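Beta/alpha-amylase (Paenibacillus polymyxa, PDB 3VOC) hydrolyses (1->4)-alpha-D-glucosidic linkages of polysaccharides, with the catalytic domain in this chain being the beta-amylase part, which removes maltose units from non-reducing chain ends. Local coordinates at residues E135-F140 with G258-A263; I276-S281 with Q310-A315; W285-N288 with P293-T296; M326-T331 with Y335-T340. All blocks are in the same frame, centred on the assembly; numbering follows the deposited sequence.

Contact 1: E135-F140 with G258-A263. With CA (calcium ion), chain B.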
loop_
_atom_site.group_PDB
_atom_site.type_symbol
_atom_site.label_atom_id
_atom_site.label_comp_id
_atom_site.label_asym_id
_atom_site.label_seq_id
_atom_site.Cartn_x
_atom_site.Cartn_y
_atom_site.Cartn_z
ATOM N N GLU A 135 -9.995 -16.645 -1.824
ATOM C CA GLU A 135 -11.463 -16.724 -1.895
ATOM C C GLU A 135 -12.099 -15.399 -2.318
ATOM O O GLU A 135 -13.063 -15.385 -3.084
ATOM C CB GLU A 135 -12.068 -17.123 -0.546
ATOM C CG GLU A 135 -11.630 -18.497 -0.026
ATOM C CD GLU A 135 -12.039 -18.713 1.422
ATOM O OE1 GLU A 135 -12.097 -17.728 2.201
ATOM O OE2 GLU A 135 -12.295 -19.876 1.789
ATOM N N LEU A 136 -11.575 -14.291 -1.786
ATOM C CA LEU A 136 -12.140 -12.969 -2.088
ATOM C C LEU A 136 -11.883 -12.583 -3.556
ATOM O O LEU A 136 -12.764 -12.024 -4.238
ATOM C CB LEU A 136 -11.556 -11.917 -1.129
ATOM C CG LEU A 136 -11.919 -10.448 -1.394
ATOM C CD1 LEU A 136 -13.413 -10.247 -1.186
ATOM C CD2 LEU A 136 -11.122 -9.533 -0.485
ATOM N N TYR A 137 -10.683 -12.885 -4.051
ATOM C CA TYR A 137 -10.345 -12.565 -5.447
ATOM C C TYR A 137 -11.196 -13.417 -6.391
ATOM O O TYR A 137 -11.664 -12.944 -7.435
ATOM C CB TYR A 137 -8.856 -12.799 -5.730
ATOM C CG TYR A 137 -7.852 -11.931 -4.951
ATOM C CD1 TYR A 137 -8.247 -10.794 -4.257
ATOM C CD2 TYR A 137 -6.495 -12.259 -4.948
ATOM C CE1 TYR A 137 -7.297 -10.002 -3.563
ATOM C CE2 TYR A 137 -5.544 -11.482 -4.268
ATOM C CZ TYR A 137 -5.953 -10.366 -3.580
ATOM O OH TYR A 137 -5.017 -9.612 -2.918
ATOM N N ALA A 138 -11.382 -14.679 -6.020
ATOM C CA ALA A 138 -12.230 -15.600 -6.778
ATOM C C ALA A 138 -13.646 -15.065 -6.853
ATOM O O ALA A 138 -14.258 -15.031 -7.924
ATOM C CB ALA A 138 -12.213 -17.010 -6.124
ATOM N N SER A 139 -14.172 -14.640 -5.706
ATOM C CA SER A 139 -15.508 -14.102 -5.678
ATOM C C SER A 139 -15.621 -12.835 -6.522
ATOM O O SER A 139 -16.611 -12.666 -7.240
ATOM C CB SER A 139 -15.978 -13.823 -4.253
ATOM O OG SER A 139 -17.353 -13.503 -4.285
ATOM N N PHE A 140 -14.623 -11.951 -6.436
ATOM C CA PHE A 140 -14.652 -10.728 -7.248
ATOM C C PHE A 140 -14.682 -11.059 -8.730
ATOM O O PHE A 140 -15.477 -10.503 -9.499
ATOM C CB PHE A 140 -13.435 -9.824 -6.956
ATOM C CG PHE A 140 -13.445 -8.561 -7.753
ATOM C CD1 PHE A 140 -14.271 -7.491 -7.392
ATOM C CD2 PHE A 140 -12.675 -8.449 -8.894
ATOM C CE1 PHE A 140 -14.311 -6.317 -8.174
ATOM C CE2 PHE A 140 -12.714 -7.289 -9.677
ATOM C CZ PHE A 140 -13.528 -6.228 -9.317
ATOM N N GLY A 258 4.281 -12.061 -2.970
ATOM C CA GLY A 258 4.291 -13.276 -3.799
ATOM C C GLY A 258 2.990 -14.063 -3.690
ATOM O O GLY A 258 2.419 -14.515 -4.697
ATOM N N VAL A 259 2.527 -14.243 -2.459
ATOM C CA VAL A 259 1.318 -15.008 -2.199
ATOM C C VAL A 259 0.081 -14.318 -2.804
ATOM O O VAL A 259 -0.693 -14.948 -3.513
ATOM C CB VAL A 259 1.134 -15.242 -0.679
ATOM C CG1 VAL A 259 -0.275 -15.753 -0.370
ATOM C CG2 VAL A 259 2.198 -16.218 -0.171
ATOM N N ILE A 260 -0.085 -13.021 -2.538
ATOM C CA ILE A 260 -1.281 -12.304 -3.004
ATOM C C ILE A 260 -1.226 -12.068 -4.507
ATOM O O ILE A 260 -2.248 -12.105 -5.181
ATOM C CB ILE A 260 -1.570 -11.008 -2.190
ATOM C CG1 ILE A 260 -0.515 -9.927 -2.455
ATOM C CG2 ILE A 260 -1.651 -11.372 -0.698
ATOM C CD1 ILE A 260 -0.754 -8.595 -1.705
ATOM N N GLY A 261 -0.018 -11.869 -5.029
ATOM C CA GLY A 261 0.181 -11.716 -6.463
ATOM C C GLY A 261 -0.218 -12.985 -7.205
ATOM O O GLY A 261 -0.872 -12.925 -8.238
ATOM N N ALA A 262 0.189 -14.135 -6.678
ATOM C CA ALA A 262 -0.090 -15.411 -7.327
ATOM C C ALA A 262 -1.585 -15.703 -7.268
ATOM O O ALA A 262 -2.171 -16.169 -8.248
ATOM C CB ALA A 262 0.733 -16.538 -6.672
ATOM N N ALA A 263 -2.213 -15.406 -6.123
ATOM C CA ALA A 263 -3.650 -15.574 -6.006
ATOM C C ALA A 263 -4.396 -14.641 -6.960
ATOM O O ALA A 263 -5.407 -15.031 -7.538
ATOM C CB ALA A 263 -4.133 -15.374 -4.551
HETATM CA CA CA B . -13.469 -16.092 2.908
HETATM O O HOH W 1 -12.574 -14.499 1.445
#
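Tyr137 reaches across from helix 127-144 to Ile260 and Ala263 of helix 240-268, and the two segments touch through this one aromatic side chain. No hydrogen bond joins them, so the contact rests on van der Waals packing. With CG anti to the carbonyl carbon (chi1 -63°), the side chain leaves its helix toward the second one, and the ring presents an edge to it. CD2 of Tyr137 lies 3.9 Å from CB of Ala263, and the carbonyl carbon of Ala263 sits in the ring plane at that edge. Further along the same edge, Tyr137 CE2 comes to 3.5 Å from the backbone O of Ile260, a C-H edge directed at a carbonyl. The phenol oxygen ends beside the branch point of Ile260, its OH being 3.8 Å from Ile260 CB.

Metal coordination occupies another side of the first helix. Glu135, extended beyond CG, binds the calcium ion through OE1 at 2.2 Å, and water 1 is a further ligand at 2.3 Å from the metal. Glu48, Asp52, Asn53 and Gln132 complete the site.

Between the two helices and the barrel wall, Tyr137 also packs on Ile78 of strand 73-79 and Leu156 of strand 153-156. Ile260 meets the same Leu156, so both helices are seated on neighbouring strands of the parallel barrel.

Contact 2: I276-S281 with Q310-A315; sequences IGAKIS and QKFKDA
With CG anti to the carbonyl carbon (chi1 -85°), Phe312 carries its ring from helix 305-315 to Ala278 and Ile280, on the outer side of strand 275-279. Ile280 answers with CG1 beside its own backbone N (chi1 -68°) and CD1 fully extended beyond it (chi2 179°), so that the longer branch runs out to the ring.

The far end of the phenyl group lies between these two partners. On one flank, Phe312 CE2 is 3.8 Å from the methyl carbon CB of Ala278. The same CE2 approaches the backbone O of Ala278 at 3.5 Å, with the carbonyl group at the ring's edge and close to its plane. On the other flank, CE1 of Phe312 meets CD1 of Ile280 at 3.7 Å, and CG1 of Ile280 is 3.8 Å from CZ of Phe312. The isoleucine branch comes in obliquely to the ring.

Beyond the two segments, Leu319 of strand 318-321 and Leu257 of helix 240-268 also touch Phe312, extending the apolar layer between barrel and helices. Lys279 points the other way, away from the helix, and its NZ forms a salt bridge with Glu359, the proton acceptor by similarity.

No hydrogen bond crosses the contact. The two segments meet through hydrocarbon surfaces and one aromatic edge at a carbonyl; the side chains turned to the helix are apolar, whereas Lys279, on the inner side of the barrel, is a substrate-binding residue by similarity.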
loop_
_atom_site.group_PDB
_atom_site.type_symbol
_atom_site.label_atom_id
_atom_site.label_comp_id
_atom_site.label_asym_id
_atom_site.label_seq_id
_atom_site.Cartn_x
_atom_site.Cartn_y
_atom_site.Cartn_z
ATOM N N ILE A 276 -1.980 -6.194 -12.980
ATOM C CA ILE A 276 -2.329 -6.146 -11.570
ATOM C C ILE A 276 -1.215 -5.368 -10.876
ATOM O O ILE A 276 -0.022 -5.553 -11.178
ATOM C CB ILE A 276 -2.439 -7.576 -10.978
ATOM C CG1 ILE A 276 -3.440 -8.408 -11.794
ATOM C CG2 ILE A 276 -2.832 -7.542 -9.479
ATOM C CD1 ILE A 276 -3.363 -9.925 -11.547
ATOM N N GLY A 277 -1.603 -4.490 -9.955
ATOM C CA GLY A 277 -0.618 -3.695 -9.252
ATOM C C GLY A 277 -0.745 -3.726 -7.738
ATOM O O GLY A 277 -1.759 -4.172 -7.178
ATOM N N ALA A 278 0.282 -3.218 -7.074
ATOM C CA ALA A 278 0.248 -3.023 -5.631
ATOM C C ALA A 278 1.081 -1.781 -5.324
ATOM O O ALA A 278 1.779 -1.261 -6.203
ATOM C CB ALA A 278 0.784 -4.252 -4.881
ATOM N N LYS A 279 1.001 -1.311 -4.085
ATOM C CA LYS A 279 1.562 -0.014 -3.721
ATOM C C LYS A 279 2.640 -0.105 -2.654
ATOM O O LYS A 279 2.491 -0.812 -1.648
ATOM C CB LYS A 279 0.450 0.922 -3.251
ATOM C CG LYS A 279 -0.774 0.930 -4.193
ATOM C CD LYS A 279 -1.897 1.902 -3.768
ATOM C CE LYS A 279 -3.037 1.891 -4.811
ATOM N NZ LYS A 279 -4.051 2.991 -4.617
ATOM N N ILE A 280 3.725 0.628 -2.888
ATOM C CA ILE A 280 4.745 0.828 -1.870
ATOM C C ILE A 280 4.470 2.178 -1.210
ATOM O O ILE A 280 4.168 3.163 -1.896
ATOM C CB ILE A 280 6.168 0.741 -2.488
ATOM C CG1 ILE A 280 6.461 -0.705 -2.938
ATOM C CG2 ILE A 280 7.266 1.229 -1.486
ATOM C CD1 ILE A 280 7.860 -0.881 -3.591
ATOM N N SER A 281 4.546 2.202 0.120
ATOM C CA SER A 281 4.323 3.393 0.915
ATOM C C SER A 281 5.422 4.422 0.675
ATOM O O SER A 281 6.585 4.054 0.474
ATOM C CB SER A 281 4.341 3.006 2.399
ATOM O OG SER A 281 3.937 4.090 3.227
ATOM N N GLN A 310 12.457 -5.761 -7.108
ATOM C CA GLN A 310 12.668 -7.050 -7.782
ATOM C C GLN A 310 11.520 -8.046 -7.543
ATOM O O GLN A 310 11.154 -8.804 -8.457
ATOM C CB GLN A 310 14.007 -7.688 -7.384
ATOM C CG GLN A 310 14.313 -9.008 -8.152
ATOM C CD GLN A 310 14.373 -8.835 -9.659
ATOM O OE1 GLN A 310 13.793 -9.636 -10.426
ATOM N NE2 GLN A 310 15.065 -7.786 -10.102
ATOM N N LYS A 311 10.963 -8.049 -6.328
ATOM C CA LYS A 311 9.844 -8.935 -6.017
ATOM C C LYS A 311 8.585 -8.557 -6.802
ATOM O O LYS A 311 7.826 -9.441 -7.201
ATOM C CB LYS A 311 9.572 -8.985 -4.504
ATOM C CG LYS A 311 8.594 -10.067 -4.074
ATOM C CD LYS A 311 9.234 -11.463 -4.085
ATOM C CE LYS A 311 8.252 -12.528 -3.632
ATOM N NZ LYS A 311 8.719 -13.874 -4.096
ATOM N N PHE A 312 8.369 -7.255 -7.032
ATOM C CA PHE A 312 7.287 -6.817 -7.924
ATOM C C PHE A 312 7.472 -7.412 -9.322
ATOM O O PHE A 312 6.538 -7.971 -9.894
ATOM C CB PHE A 312 7.205 -5.281 -8.006
ATOM C CG PHE A 312 6.390 -4.669 -6.911
ATOM C CD1 PHE A 312 6.921 -4.550 -5.625
ATOM C CD2 PHE A 312 5.088 -4.227 -7.154
ATOM C CE1 PHE A 312 6.176 -3.999 -4.590
ATOM C CE2 PHE A 312 4.319 -3.658 -6.119
ATOM C CZ PHE A 312 4.873 -3.542 -4.830
ATOM N N LYS A 313 8.689 -7.308 -9.850
ATOM C CA LYS A 313 9.000 -7.856 -11.166
ATOM C C LYS A 313 8.745 -9.357 -11.184
ATOM O O LYS A 313 8.108 -9.862 -12.107
ATOM C CB LYS A 313 10.464 -7.597 -11.528
ATOM C CG LYS A 313 10.790 -7.893 -12.988
ATOM C CD LYS A 313 12.210 -7.436 -13.324
ATOM C CE LYS A 313 12.597 -7.692 -14.791
ATOM N NZ LYS A 313 11.662 -7.026 -15.745
ATOM N N ASP A 314 9.257 -10.062 -10.171
ATOM C CA ASP A 314 9.106 -11.526 -10.089
ATOM C C ASP A 314 7.640 -11.930 -9.997
ATOM O O ASP A 314 7.238 -12.936 -10.595
ATOM C CB ASP A 314 9.869 -12.115 -8.893
ATOM C CG ASP A 314 11.382 -11.983 -9.031
ATOM O OD1 ASP A 314 11.893 -11.709 -10.148
ATOM O OD2 ASP A 314 12.062 -12.163 -8.003
ATOM N N ALA A 315 6.851 -11.161 -9.235
ATOM C CA ALA A 315 5.423 -11.469 -9.076
ATOM C C ALA A 315 4.579 -10.984 -10.259
ATOM O O ALA A 315 3.359 -11.233 -10.321
ATOM C CB ALA A 315 4.890 -10.889 -7.771
#

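Contact 3: W285-N288 with P293-T296; sequences WQMN and PHGT
Met287 and His294 bring the two segments closest, with their CA atoms 4.2 Å apart, where the chain folds back on itself. Gln286 and His294 both adopt left-handed helical backbone angles, and with these bends the carbonyls of Gln286 and Met287 both face the backbone N of His294. That single N-H is shared: it donates to Met287 O at 3.1 Å and, weakly, to Gln286 O at 2.9 Å.

A second link is made by a side chain. The hydroxyl OG1 of Thr296 donates to the backbone O of Trp285 over 2.7 Å, approaching from above the carbonyl plane, 55° out of it. Water 2 lies within hydrogen-bonding distance of Trp285 O, to which it may donate, and weakly accepts from the backbone N of Thr296. With CG2 of Thr296 anti to the backbone N, the methyl lies over one face of the Trp285 indole, 3.7 Å from the centroid of the five-membered ring in a CH-pi contact. The indole is further fixed by its NE1, which bonds to the backbone O of Gly179. His294 lays the centre of its imidazole over Met287 O, the oxygen being 3.5 Å above the ring plane, while its ND1 is hydrogen-bonded to Glu297.

Here a loop on the C-terminal side of barrel strand 275-279 returns to start helix 295-300, with His294 at the N-cap position. Such loops carry the active-site residues of a TIM barrel; the adjoining His284 binds substrate by similarity.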
loop_
_atom_site.group_PDB
_atom_site.type_symbol
_atom_site.label_atom_id
_atom_site.label_comp_id
_atom_site.label_asym_id
_atom_site.label_seq_id
_atom_site.Cartn_x
_atom_site.Cartn_y
_atom_site.Cartn_z
ATOM N N TRP A 285 9.753 10.712 5.611
ATOM C CA TRP A 285 10.288 11.472 6.748
ATOM C C TRP A 285 11.326 10.672 7.534
ATOM O O TRP A 285 11.343 9.439 7.466
ATOM C CB TRP A 285 9.153 11.994 7.633
ATOM C CG TRP A 285 8.241 10.967 8.246
ATOM C CD1 TRP A 285 8.263 10.527 9.539
ATOM C CD2 TRP A 285 7.120 10.311 7.620
ATOM N NE1 TRP A 285 7.248 9.618 9.744
ATOM C CE2 TRP A 285 6.531 9.475 8.589
ATOM C CE3 TRP A 285 6.566 10.347 6.332
ATOM C CZ2 TRP A 285 5.416 8.665 8.313
ATOM C CZ3 TRP A 285 5.447 9.535 6.052
ATOM C CH2 TRP A 285 4.896 8.708 7.043
ATOM N N GLN A 286 12.211 11.374 8.246
ATOM C CA GLN A 286 13.405 10.760 8.873
ATOM C C GLN A 286 14.361 10.088 7.879
ATOM O O GLN A 286 15.174 9.234 8.256
ATOM C CB GLN A 286 13.017 9.790 10.002
ATOM C CG GLN A 286 12.069 10.397 11.040
ATOM C CD GLN A 286 12.607 11.686 11.663
ATOM O OE1 GLN A 286 13.785 12.018 11.528
ATOM N NE2 GLN A 286 11.734 12.428 12.330
ATOM N N MET A 287 14.283 10.477 6.607
ATOM C CA MET A 287 15.184 9.917 5.619
ATOM C C MET A 287 16.638 10.279 5.931
ATOM O O MET A 287 17.502 9.404 5.919
ATOM C CB MET A 287 14.807 10.366 4.191
ATOM C CG MET A 287 13.570 9.639 3.626
ATOM S SD MET A 287 13.060 10.377 2.056
ATOM C CE MET A 287 14.423 9.880 0.986
ATOM N N ASN A 288 16.905 11.554 6.212
ATOM C CA ASN A 288 18.281 12.001 6.440
ATOM C C ASN A 288 18.568 12.434 7.884
ATOM O O ASN A 288 19.482 13.211 8.122
ATOM C CB ASN A 288 18.671 13.125 5.453
ATOM C CG ASN A 288 17.797 14.341 5.599
ATOM O OD1 ASN A 288 16.580 14.217 5.721
ATOM N ND2 ASN A 288 18.405 15.532 5.581
ATOM N N PRO A 293 18.928 7.414 10.375
ATOM C CA PRO A 293 18.718 7.575 8.936
ATOM C C PRO A 293 17.805 6.480 8.381
ATOM O O PRO A 293 17.989 5.285 8.684
ATOM C CB PRO A 293 20.140 7.475 8.352
ATOM C CG PRO A 293 20.890 6.643 9.353
ATOM C CD PRO A 293 20.322 7.022 10.687
ATOM N N HIS A 294 16.802 6.903 7.606
ATOM C CA HIS A 294 15.818 5.982 7.019
ATOM C C HIS A 294 15.023 5.188 8.065
ATOM O O HIS A 294 14.505 4.108 7.772
ATOM C CB HIS A 294 16.477 5.063 5.967
ATOM C CG HIS A 294 17.163 5.823 4.867
ATOM N ND1 HIS A 294 16.467 6.472 3.870
ATOM C CD2 HIS A 294 18.474 6.086 4.644
ATOM C CE1 HIS A 294 17.321 7.083 3.064
ATOM N NE2 HIS A 294 18.545 6.862 3.512
ATOM N N GLY A 295 14.891 5.754 9.266
ATOM C CA GLY A 295 14.240 5.066 10.374
ATOM C C GLY A 295 12.782 4.749 10.100
ATOM O O GLY A 295 12.293 3.682 10.498
ATOM N N THR A 296 12.098 5.651 9.397
ATOM C CA THR A 296 10.660 5.463 9.093
ATOM C C THR A 296 10.440 4.321 8.089
ATOM O O THR A 296 9.604 3.429 8.302
ATOM C CB THR A 296 10.032 6.766 8.590
ATOM O OG1 THR A 296 10.396 7.840 9.477
ATOM C CG2 THR A 296 8.495 6.655 8.500
HETATM O O HOH W 2 12.733 7.045 6.595
#

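Contact 4: M326-T331 with Y335-T340; sequences MSDSGT and YSLPST
Asp328 sets its carboxylate against the first turn of helix 338-352, in the loop that follows strand 318-321 of the TIM barrel. The side chain crosses that of Thr340 at about a right angle, Thr340 meeting each oxygen on its syn side. OD1 of Asp328 takes a nearly straight bond from Thr340 N (2.9 Å, 170° at the hydrogen) and a weak one from Ser339 N. OD2 accepts from the hydroxyl OG1 of Thr340 and is also hydrogen-bonded to a Tris molecule, probably from the crystallisation liquor. Thus gripped at both oxygens, the carboxylate has its rotation fixed, and the positive end of the helix dipole probably stabilises its charge.

Earlier in the loop, Met326 CB abuts the CG corner of Pro338 at a tight 3.4 Å, the two side chains crossing at about a right angle. Further on, Leu337 brings CD2 to 3.6 Å from CA of Gly330, and Tyr335 turns a ring face to the backbone of Thr331. The chain between is closed by the Tyr335 N to Thr331 O bond of 2.9 Å. Water 4 bridges Thr331 O and Ser336 N. A single carbonyl, Ser336 O, accepts two bonds, from Ser329 N at 3.0 Å and from Gly330 N at 2.8 Å.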
loop_
_atom_site.group_PDB
_atom_site.type_symbol
_atom_site.label_atom_id
_atom_site.label_comp_id
_atom_site.label_asym_id
_atom_site.label_seq_id
_atom_site.Cartn_x
_atom_site.Cartn_y
_atom_site.Cartn_z
ATOM N N MET A 326 5.098 16.174 -3.854
ATOM C CA MET A 326 5.869 16.812 -2.773
ATOM C C MET A 326 7.292 17.190 -3.168
ATOM O O MET A 326 7.900 16.546 -4.022
ATOM C CB MET A 326 5.954 15.892 -1.564
ATOM C CG MET A 326 4.695 15.797 -0.770
ATOM S SD MET A 326 4.994 14.789 0.689
ATOM C CE MET A 326 3.277 14.657 1.221
ATOM N N SER A 327 7.818 18.225 -2.518
ATOM C CA SER A 327 9.193 18.676 -2.753
ATOM C C SER A 327 10.108 18.232 -1.625
ATOM O O SER A 327 9.650 17.956 -0.515
ATOM C CB SER A 327 9.248 20.204 -2.882
ATOM O OG SER A 327 8.468 20.660 -3.965
ATOM N N ASP A 328 11.404 18.160 -1.918
ATOM C CA ASP A 328 12.416 17.877 -0.904
ATOM C C ASP A 328 12.551 19.013 0.086
ATOM O O ASP A 328 12.502 20.187 -0.288
ATOM C CB ASP A 328 13.773 17.642 -1.567
ATOM C CG ASP A 328 13.940 16.220 -2.059
ATOM O OD1 ASP A 328 13.125 15.355 -1.684
ATOM O OD2 ASP A 328 14.893 15.969 -2.814
ATOM N N SER A 329 12.724 18.660 1.349
ATOM C CA SER A 329 13.043 19.648 2.361
ATOM C C SER A 329 14.335 19.236 3.042
ATOM O O SER A 329 15.370 19.906 2.887
ATOM C CB SER A 329 11.910 19.814 3.374
ATOM O OG SER A 329 12.384 20.552 4.494
ATOM N N GLY A 330 14.297 18.124 3.772
ATOM C CA GLY A 330 15.516 17.603 4.402
ATOM C C GLY A 330 15.915 18.299 5.699
ATOM O O GLY A 330 16.846 17.874 6.366
ATOM N N THR A 331 15.192 19.354 6.059
ATOM C CA THR A 331 15.453 20.112 7.283
ATOM C C THR A 331 14.951 19.354 8.518
ATOM O O THR A 331 13.932 18.636 8.462
ATOM C CB THR A 331 14.732 21.480 7.246
ATOM O OG1 THR A 331 13.321 21.254 7.124
ATOM C CG2 THR A 331 15.211 22.328 6.053
ATOM N N TYR A 335 13.129 15.809 8.515
ATOM C CA TYR A 335 14.106 15.135 7.679
ATOM C C TYR A 335 13.422 14.462 6.494
ATOM O O TYR A 335 13.586 13.264 6.256
ATOM C CB TYR A 335 14.926 14.147 8.511
ATOM C CG TYR A 335 15.843 14.822 9.506
ATOM C CD1 TYR A 335 17.020 15.455 9.083
ATOM C CD2 TYR A 335 15.526 14.851 10.864
ATOM C CE1 TYR A 335 17.869 16.088 9.995
ATOM C CE2 TYR A 335 16.373 15.474 11.791
ATOM C CZ TYR A 335 17.541 16.079 11.348
ATOM O OH TYR A 335 18.373 16.704 12.248
ATOM N N SER A 336 12.659 15.264 5.754
ATOM C CA SER A 336 11.733 14.751 4.744
ATOM C C SER A 336 12.242 15.043 3.334
ATOM O O SER A 336 12.406 16.198 2.959
ATOM C CB SER A 336 10.349 15.381 4.945
ATOM O OG SER A 336 9.472 15.016 3.899
ATOM N N LEU A 337 12.459 13.991 2.549
ATOM C CA LEU A 337 12.967 14.139 1.190
ATOM C C LEU A 337 12.124 13.331 0.187
ATOM O O LEU A 337 12.647 12.447 -0.485
ATOM C CB LEU A 337 14.445 13.723 1.131
ATOM C CG LEU A 337 15.431 14.596 1.915
ATOM C CD1 LEU A 337 16.774 13.873 2.094
ATOM C CD2 LEU A 337 15.614 15.970 1.231
ATOM N N PRO A 338 10.813 13.638 0.093
ATOM C CA PRO A 338 9.915 12.832 -0.743
ATOM C C PRO A 338 10.245 12.876 -2.216
ATOM O O PRO A 338 10.010 11.900 -2.908
ATOM C CB PRO A 338 8.523 13.451 -0.492
ATOM C CG PRO A 338 8.807 14.840 0.013
ATOM C CD PRO A 338 10.092 14.720 0.794
ATOM N N SER A 339 10.778 13.996 -2.708
ATOM C CA SER A 339 11.075 14.098 -4.135
ATOM C C SER A 339 12.258 13.195 -4.510
ATOM O O SER A 339 12.226 12.502 -5.530
ATOM C CB SER A 339 11.338 15.561 -4.525
ATOM O OG SER A 339 11.585 15.656 -5.907
ATOM N N THR A 340 13.301 13.206 -3.678
ATOM C CA THR A 340 14.413 12.249 -3.788
ATOM C C THR A 340 13.932 10.799 -3.667
ATOM O O THR A 340 14.398 9.925 -4.383
ATOM C CB THR A 340 15.484 12.551 -2.708
ATOM O OG1 THR A 340 16.166 13.773 -3.045
ATOM C CG2 THR A 340 16.509 11.405 -2.557
HETATM O O HOH W 3 12.264 18.778 -4.785
HETATM O O HOH W 4 12.255 18.025 6.367
#

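Contact 1 lies in the helical layer round the barrel and contact 2 between that layer and the strands; their centres are 14 Å apart, and they touch where Gly258 CA meets Lys311 CE at 4.0 Å. Contacts 3 and 4 sit together on the other side of the chain's centre from contact 1, about 33 and 36 Å from it between centres. They adjoin directly: Met287 N lies 2.9 Å from Tyr335 O, and Asn288 ND2 2.9 Å from Gly330 O, both probable hydrogen bonds. Contact 3 falls within the chain segment joining the strand and helix of contact 2. Contacts 2, 3 and 4 lie near residues that bind substrate by similarity, with Ser336 OG hydrogen-bonded to His284 and Ser281 OG to Glu163, the predicted proton donor. Calcium belongs to contact 1.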